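CofB (Escherichia coli, PDB 5AX6) serves as a minor pilin of the type IVb pilus CFA/III of enterotoxigenic bacteria, forming a homotrimer that probably takes part in pilus assembly. Local coordinates at residues 326-331 against 344-349; 398-403 against 485-490. One frame throughout, in Å; residues are numbered along the deposited sequence.

Contacts 1 and 2 lie in one antiparallel sheet, with strand order 327-333, 341-353, 478-487, 398-409. Each joins a strand that is outermost within this chain to an inner one, and the two inner strands are neighbours. Their centres are about 11 Å apart. Thr345 of contact 1 meets Cys486 of contact 2, its OG1 2.9 Å from the Cys486 N in a probable hydrogen bond. Contact 1 is buried and closes a local hairpin. Its arginine turns its polar end to a neighbouring subunit. Contact 2 is partly buried and joins strands distant in sequence. Its arginine packs on a tryptophan of its own chain and bonds to the C-terminal tail.

Contact 1: 326-331 against 344-349; sequences ANILVE and RTIPNT
Val330 N and Arg344 O form the shortest protein bond of this contact, 2.8 Å long and nearly straight at 167°. Arg344 N returns a bond to Val330 O, 3.0 Å long. The two residues thus make an antiparallel hydrogen-bonded pair. Toward Ile328 and Ile346 the backbones part. There water 1 joins the segments, accepting from Ile328 N and from Ile346 N. Beside it Ile328 O meets the CA of Thr345 in a CA-H...O contact. The segments belong to the beta hairpin of strands 327-333 and 341-353, and strand 327-333 is the outermost of its sheet within this chain. Asn327 to Leu329 pair in parallel with a strand of a second subunit, which carries the sheet across the trimer interface. Arg344 runs extended from CG to NE and lays one guanidinium face over Val330, with CG1 3.7 Å from NH1. Water 2 lies at the guanidinium edge, 2.8 Å from NH1. NH2 bonds to Ile346 O of the second subunit. Without the guanidinium, as with an alanine here, that carbonyl would probably lose a donor and Val330 the flat group beside it. With CG1 anti to the carbonyl carbon (chi1 -63°) and CD1 extended beyond it, Ile346 reaches across to Ile328, CD1 to CB 3.7 Å. Leu329 CD2 meets Thr345 CG2 at 3.5 Å.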
loop_
_atom_site.group_PDB
_atom_site.type_symbol
_atom_site.label_atom_id
_atom_site.label_comp_id
_atom_site.label_asym_id
_atom_site.label_seq_id
_atom_site.Cartn_x
_atom_site.Cartn_y
_atom_site.Cartn_z
ATOM N N ALA A 326 -3.797 -14.956 -8.758
ATOM C CA ALA A 326 -2.392 -14.696 -9.039
ATOM C C ALA A 326 -1.684 -15.991 -9.412
ATOM O O ALA A 326 -2.171 -17.080 -9.088
ATOM C CB ALA A 326 -1.712 -14.062 -7.823
ATOM N N ASN A 327 -0.544 -15.875 -10.088
ATOM C CA ASN A 327 0.398 -16.987 -10.188
ATOM C C ASN A 327 1.265 -17.010 -8.946
ATOM O O ASN A 327 1.774 -15.974 -8.529
ATOM C CB ASN A 327 1.275 -16.859 -11.425
ATOM C CG ASN A 327 0.477 -16.892 -12.691
ATOM O OD1 ASN A 327 -0.474 -17.661 -12.808
ATOM N ND2 ASN A 327 0.853 -16.064 -13.653
ATOM N N ILE A 328 1.422 -18.182 -8.345
ATOM C CA ILE A 328 2.239 -18.293 -7.140
ATOM C C ILE A 328 3.470 -19.104 -7.434
ATOM O O ILE A 328 3.395 -20.121 -8.118
ATOM C CB ILE A 328 1.476 -18.947 -5.965
ATOM C CG1 ILE A 328 0.235 -18.118 -5.609
ATOM C CG2 ILE A 328 2.414 -19.123 -4.755
ATOM C CD1 ILE A 328 0.531 -16.663 -5.183
ATOM N N LEU A 329 4.602 -18.623 -6.940
ATOM C CA LEU A 329 5.814 -19.420 -6.880
ATOM C C LEU A 329 6.135 -19.717 -5.431
ATOM O O LEU A 329 6.093 -18.815 -4.597
ATOM C CB LEU A 329 6.988 -18.687 -7.524
ATOM C CG LEU A 329 7.017 -18.704 -9.044
ATOM C CD1 LEU A 329 8.250 -17.936 -9.550
ATOM C CD2 LEU A 329 7.019 -20.153 -9.522
ATOM N N VAL A 330 6.487 -20.967 -5.140
ATOM C CA VAL A 330 6.944 -21.325 -3.797
ATOM C C VAL A 330 8.379 -21.799 -3.852
ATOM O O VAL A 330 8.721 -22.630 -4.691
ATOM C CB VAL A 330 6.078 -22.431 -3.169
ATOM C CG1 VAL A 330 6.480 -22.657 -1.704
ATOM C CG2 VAL A 330 4.606 -22.056 -3.256
ATOM N N GLU A 331 9.208 -21.280 -2.951
ATOM C CA GLU A 331 10.618 -21.661 -2.890
ATOM C C GLU A 331 10.898 -22.544 -1.682
ATOM O O GLU A 331 10.402 -22.283 -0.588
ATOM C CB GLU A 331 11.508 -20.419 -2.832
ATOM C CG GLU A 331 13.007 -20.727 -2.827
ATOM C CD GLU A 331 13.852 -19.497 -2.548
ATOM O OE1 GLU A 331 13.929 -19.092 -1.368
ATOM O OE2 GLU A 331 14.438 -18.944 -3.504
ATOM N N ARG A 344 8.470 -23.902 -7.346
ATOM C CA ARG A 344 7.353 -24.636 -7.943
ATOM C C ARG A 344 6.097 -23.782 -7.975
ATOM O O ARG A 344 5.977 -22.814 -7.216
ATOM C CB ARG A 344 7.063 -25.921 -7.171
ATOM C CG ARG A 344 6.455 -25.674 -5.802
ATOM C CD ARG A 344 6.574 -26.920 -4.946
ATOM N NE ARG A 344 5.930 -26.778 -3.650
ATOM C CZ ARG A 344 6.536 -26.333 -2.561
ATOM N NH1 ARG A 344 7.810 -25.942 -2.617
ATOM N NH2 ARG A 344 5.861 -26.256 -1.421
ATOM N N THR A 345 5.154 -24.164 -8.833
ATOM C CA THR A 345 3.868 -23.475 -8.916
ATOM C C THR A 345 2.771 -24.364 -8.346
ATOM O O THR A 345 3.004 -25.514 -8.011
ATOM C CB THR A 345 3.496 -23.111 -10.371
ATOM O OG1 THR A 345 3.408 -24.314 -11.141
ATOM C CG2 THR A 345 4.542 -22.212 -11.001
ATOM N N ILE A 346 1.565 -23.819 -8.266
ATOM C CA ILE A 346 0.402 -24.570 -7.817
ATOM C C ILE A 346 -0.039 -25.543 -8.905
ATOM O O ILE A 346 -0.254 -25.140 -10.055
ATOM C CB ILE A 346 -0.740 -23.609 -7.460
ATOM C CG1 ILE A 346 -0.306 -22.724 -6.279
ATOM C CG2 ILE A 346 -2.041 -24.379 -7.173
ATOM C CD1 ILE A 346 -1.177 -21.465 -6.101
ATOM N N PRO A 347 -0.190 -26.825 -8.558
ATOM C CA PRO A 347 -0.533 -27.807 -9.594
ATOM C C PRO A 347 -1.993 -27.756 -10.022
ATOM O O PRO A 347 -2.828 -27.168 -9.325
ATOM C CB PRO A 347 -0.230 -29.138 -8.916
ATOM C CG PRO A 347 -0.518 -28.866 -7.462
ATOM C CD PRO A 347 -0.018 -27.452 -7.238
ATOM N N ASN A 348 -2.281 -28.356 -11.176
ATOM C CA ASN A 348 -3.645 -28.685 -11.572
ATOM C C ASN A 348 -3.771 -30.199 -11.600
ATOM O O ASN A 348 -2.772 -30.905 -11.713
ATOM C CB ASN A 348 -3.986 -28.089 -12.939
ATOM C CG ASN A 348 -5.488 -28.119 -13.232
ATOM O OD1 ASN A 348 -6.311 -28.207 -12.322
ATOM N ND2 ASN A 348 -5.843 -28.048 -14.504
ATOM N N THR A 349 -4.992 -30.695 -11.454
ATOM C CA THR A 349 -5.242 -32.131 -11.484
ATOM C C THR A 349 -6.314 -32.383 -12.524
ATOM O O THR A 349 -7.297 -31.643 -12.602
ATOM C CB THR A 349 -5.689 -32.646 -10.109
ATOM O OG1 THR A 349 -4.693 -32.291 -9.144
ATOM C CG2 THR A 349 -5.877 -34.171 -10.113
HETATM O O HOH W 1 1.095 -21.083 -9.101
HETATM O O HOH W 2 9.819 -25.721 -4.581
#

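Contact 2: 398-403 against 485-490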
loop_
_atom_site.group_PDB
_atom_site.type_symbol
_atom_site.label_atom_id
_atom_site.label_comp_id
_atom_site.label_asym_id
_atom_site.label_seq_id
_atom_site.Cartn_x
_atom_site.Cartn_y
_atom_site.Cartn_z
ATOM N N HIS A 398 10.464 -25.231 -15.648
ATOM C CA HIS A 398 10.089 -26.237 -16.629
ATOM C C HIS A 398 8.657 -26.698 -16.420
ATOM O O HIS A 398 8.250 -26.930 -15.284
ATOM C CB HIS A 398 11.003 -27.455 -16.536
ATOM C CG HIS A 398 12.460 -27.117 -16.479
ATOM N ND1 HIS A 398 13.162 -26.677 -17.576
ATOM C CD2 HIS A 398 13.344 -27.173 -15.457
ATOM C CE1 HIS A 398 14.422 -26.462 -17.230
ATOM N NE2 HIS A 398 14.558 -26.762 -15.954
ATOM N N PRO A 399 7.902 -26.870 -17.512
ATOM C CA PRO A 399 6.602 -27.547 -17.388
ATOM C C PRO A 399 6.785 -28.983 -16.925
ATOM O O PRO A 399 7.728 -29.648 -17.350
ATOM C CB PRO A 399 6.021 -27.493 -18.807
ATOM C CG PRO A 399 7.194 -27.224 -19.699
ATOM C CD PRO A 399 8.197 -26.453 -18.893
ATOM N N ARG A 400 5.892 -29.445 -16.054
ATOM C CA ARG A 400 5.999 -30.768 -15.469
ATOM C C ARG A 400 4.668 -31.479 -15.603
ATOM O O ARG A 400 3.614 -30.843 -15.614
ATOM C CB ARG A 400 6.401 -30.676 -13.990
ATOM C CG ARG A 400 7.771 -30.012 -13.725
ATOM C CD ARG A 400 8.929 -30.882 -14.220
ATOM N NE ARG A 400 8.754 -32.243 -13.726
ATOM C CZ ARG A 400 9.119 -32.658 -12.517
ATOM N NH1 ARG A 400 9.731 -31.834 -11.671
ATOM N NH2 ARG A 400 8.880 -33.912 -12.159
ATOM N N LEU A 401 4.712 -32.800 -15.687
ATOM C CA LEU A 401 3.488 -33.584 -15.697
ATOM C C LEU A 401 3.782 -34.952 -15.103
ATOM O O LEU A 401 4.805 -35.554 -15.400
ATOM C CB LEU A 401 2.922 -33.708 -17.125
ATOM C CG LEU A 401 1.582 -34.434 -17.288
ATOM C CD1 LEU A 401 0.810 -33.931 -18.505
ATOM C CD2 LEU A 401 1.742 -35.957 -17.359
ATOM N N SER A 402 2.892 -35.416 -14.229
ATOM C CA SER A 402 2.955 -36.776 -13.702
ATOM C C SER A 402 1.590 -37.424 -13.832
ATOM O O SER A 402 0.586 -36.737 -14.022
ATOM C CB SER A 402 3.404 -36.793 -12.240
ATOM O OG SER A 402 4.816 -36.865 -12.160
ATOM N N ALA A 403 1.558 -38.749 -13.756
ATOM C CA ALA A 403 0.305 -39.502 -13.830
ATOM C C ALA A 403 0.308 -40.582 -12.745
ATOM O O ALA A 403 1.280 -41.319 -12.618
ATOM C CB ALA A 403 0.127 -40.130 -15.217
ATOM N N TRP A 485 2.282 -28.947 -13.374
ATOM C CA TRP A 485 2.788 -27.802 -12.623
ATOM C C TRP A 485 4.064 -27.322 -13.307
ATOM O O TRP A 485 4.475 -27.903 -14.305
ATOM C CB TRP A 485 3.033 -28.167 -11.141
ATOM C CG TRP A 485 4.224 -29.064 -10.842
ATOM C CD1 TRP A 485 5.403 -28.681 -10.259
ATOM C CD2 TRP A 485 4.338 -30.483 -11.080
ATOM N NE1 TRP A 485 6.237 -29.768 -10.130
ATOM C CE2 TRP A 485 5.614 -30.878 -10.628
ATOM C CE3 TRP A 485 3.485 -31.452 -11.629
ATOM C CZ2 TRP A 485 6.066 -32.203 -10.711
ATOM C CZ3 TRP A 485 3.944 -32.773 -11.719
ATOM C CH2 TRP A 485 5.221 -33.129 -11.254
ATOM N N CYS A 486 4.669 -26.252 -12.808
ATOM C CA CYS A 486 5.968 -25.829 -13.336
ATOM C C CYS A 486 6.974 -25.844 -12.206
ATOM O O CYS A 486 6.611 -25.597 -11.048
ATOM C CB CYS A 486 5.889 -24.426 -13.967
ATOM S SG CYS A 486 4.862 -24.318 -15.442
ATOM N N SER A 487 8.236 -26.107 -12.526
ATOM C CA SER A 487 9.249 -26.277 -11.493
ATOM C C SER A 487 10.658 -26.040 -12.029
ATOM O O SER A 487 10.915 -26.234 -13.214
ATOM C CB SER A 487 9.162 -27.686 -10.904
ATOM O OG SER A 487 10.077 -27.869 -9.836
ATOM N N THR A 488 11.563 -25.638 -11.144
ATOM C CA THR A 488 12.980 -25.603 -11.489
ATOM C C THR A 488 13.544 -27.023 -11.542
ATOM O O THR A 488 14.601 -27.252 -12.124
ATOM C CB THR A 488 13.782 -24.778 -10.497
ATOM O OG1 THR A 488 13.452 -25.191 -9.164
ATOM C CG2 THR A 488 13.454 -23.304 -10.660
ATOM N N GLU A 489 12.838 -27.969 -10.925
ATOM C CA GLU A 489 13.197 -29.386 -11.019
ATOM C C GLU A 489 12.758 -29.890 -12.389
ATOM O O GLU A 489 11.590 -29.793 -12.744
ATOM C CB GLU A 489 12.532 -30.199 -9.894
ATOM C CG GLU A 489 12.871 -29.699 -8.487
ATOM C CD GLU A 489 12.065 -30.393 -7.390
ATOM O OE1 GLU A 489 12.115 -31.644 -7.313
ATOM O OE2 GLU A 489 11.387 -29.689 -6.602
ATOM N N PRO A 490 13.694 -30.420 -13.179
ATOM C CA PRO A 490 13.308 -30.804 -14.542
ATOM C C PRO A 490 12.467 -32.090 -14.615
ATOM O O PRO A 490 12.439 -32.909 -13.692
ATOM C CB PRO A 490 14.659 -31.002 -15.245
ATOM C CG PRO A 490 15.606 -31.367 -14.137
ATOM C CD PRO A 490 15.132 -30.608 -12.915
HETATM O O HOH W 3 15.823 -24.995 -13.493
HETATM O O HOH W 4 9.727 -32.398 -8.780
#
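This is an antiparallel strand pairing of His398 to Arg400 with Trp485 to Ser487, joining strand 398-409, outermost within this chain, to inner strand 478-487 of a four-stranded antiparallel sheet. Side-chain contacts continue it to the tail that follows strand 478-487. Four backbone bonds hold the strands. His398 pairs with Ser487 and Arg400 with Trp485 as hydrogen-bonded pairs. The shortest bonds are His398 N to Ser487 O and Arg400 N to Trp485 O, both 2.7 Å. Between them Pro399 and Cys486 form a non-hydrogen-bonded pair, their side chains on the other face of the sheet. There Cys486 is held by its disulfide to Cys388.

Arg400 and Trp485 carry the side-chain contact. Arg400 CB sits over the indole face as a CH-pi contact, 3.5 Å from the centroid of the six-membered ring and 11° off its normal. The arginine chain then bends at chi2 and chi3, which brings the guanidinium round so that Trp485 CZ2 lies over one of its faces. The two planes are 52° apart, so this is no parallel stack. Pro490 O lies over the opposite guanidinium face.

The tail folds back beside strand 398-409. NH1 of Arg400 gives a bent bond to Glu489 O, 3.0 Å long, with the donor well above the carbonyl plane. Water 4 accepts from the same NH1, and NE bonds to Gln491. The tail itself turns at Ser487, whose OG accepts from Glu489 N at 3.0 Å in an ST turn. Glu489 OE2 bonds to Asn348 of a second subunit. Near the start of strand 398-409 the His398 ring meets Thr488 O at its edge, CD2 lying 3.6 Å from that oxygen. Pro490 CB packs against the same ring carbon at 4.1 Å.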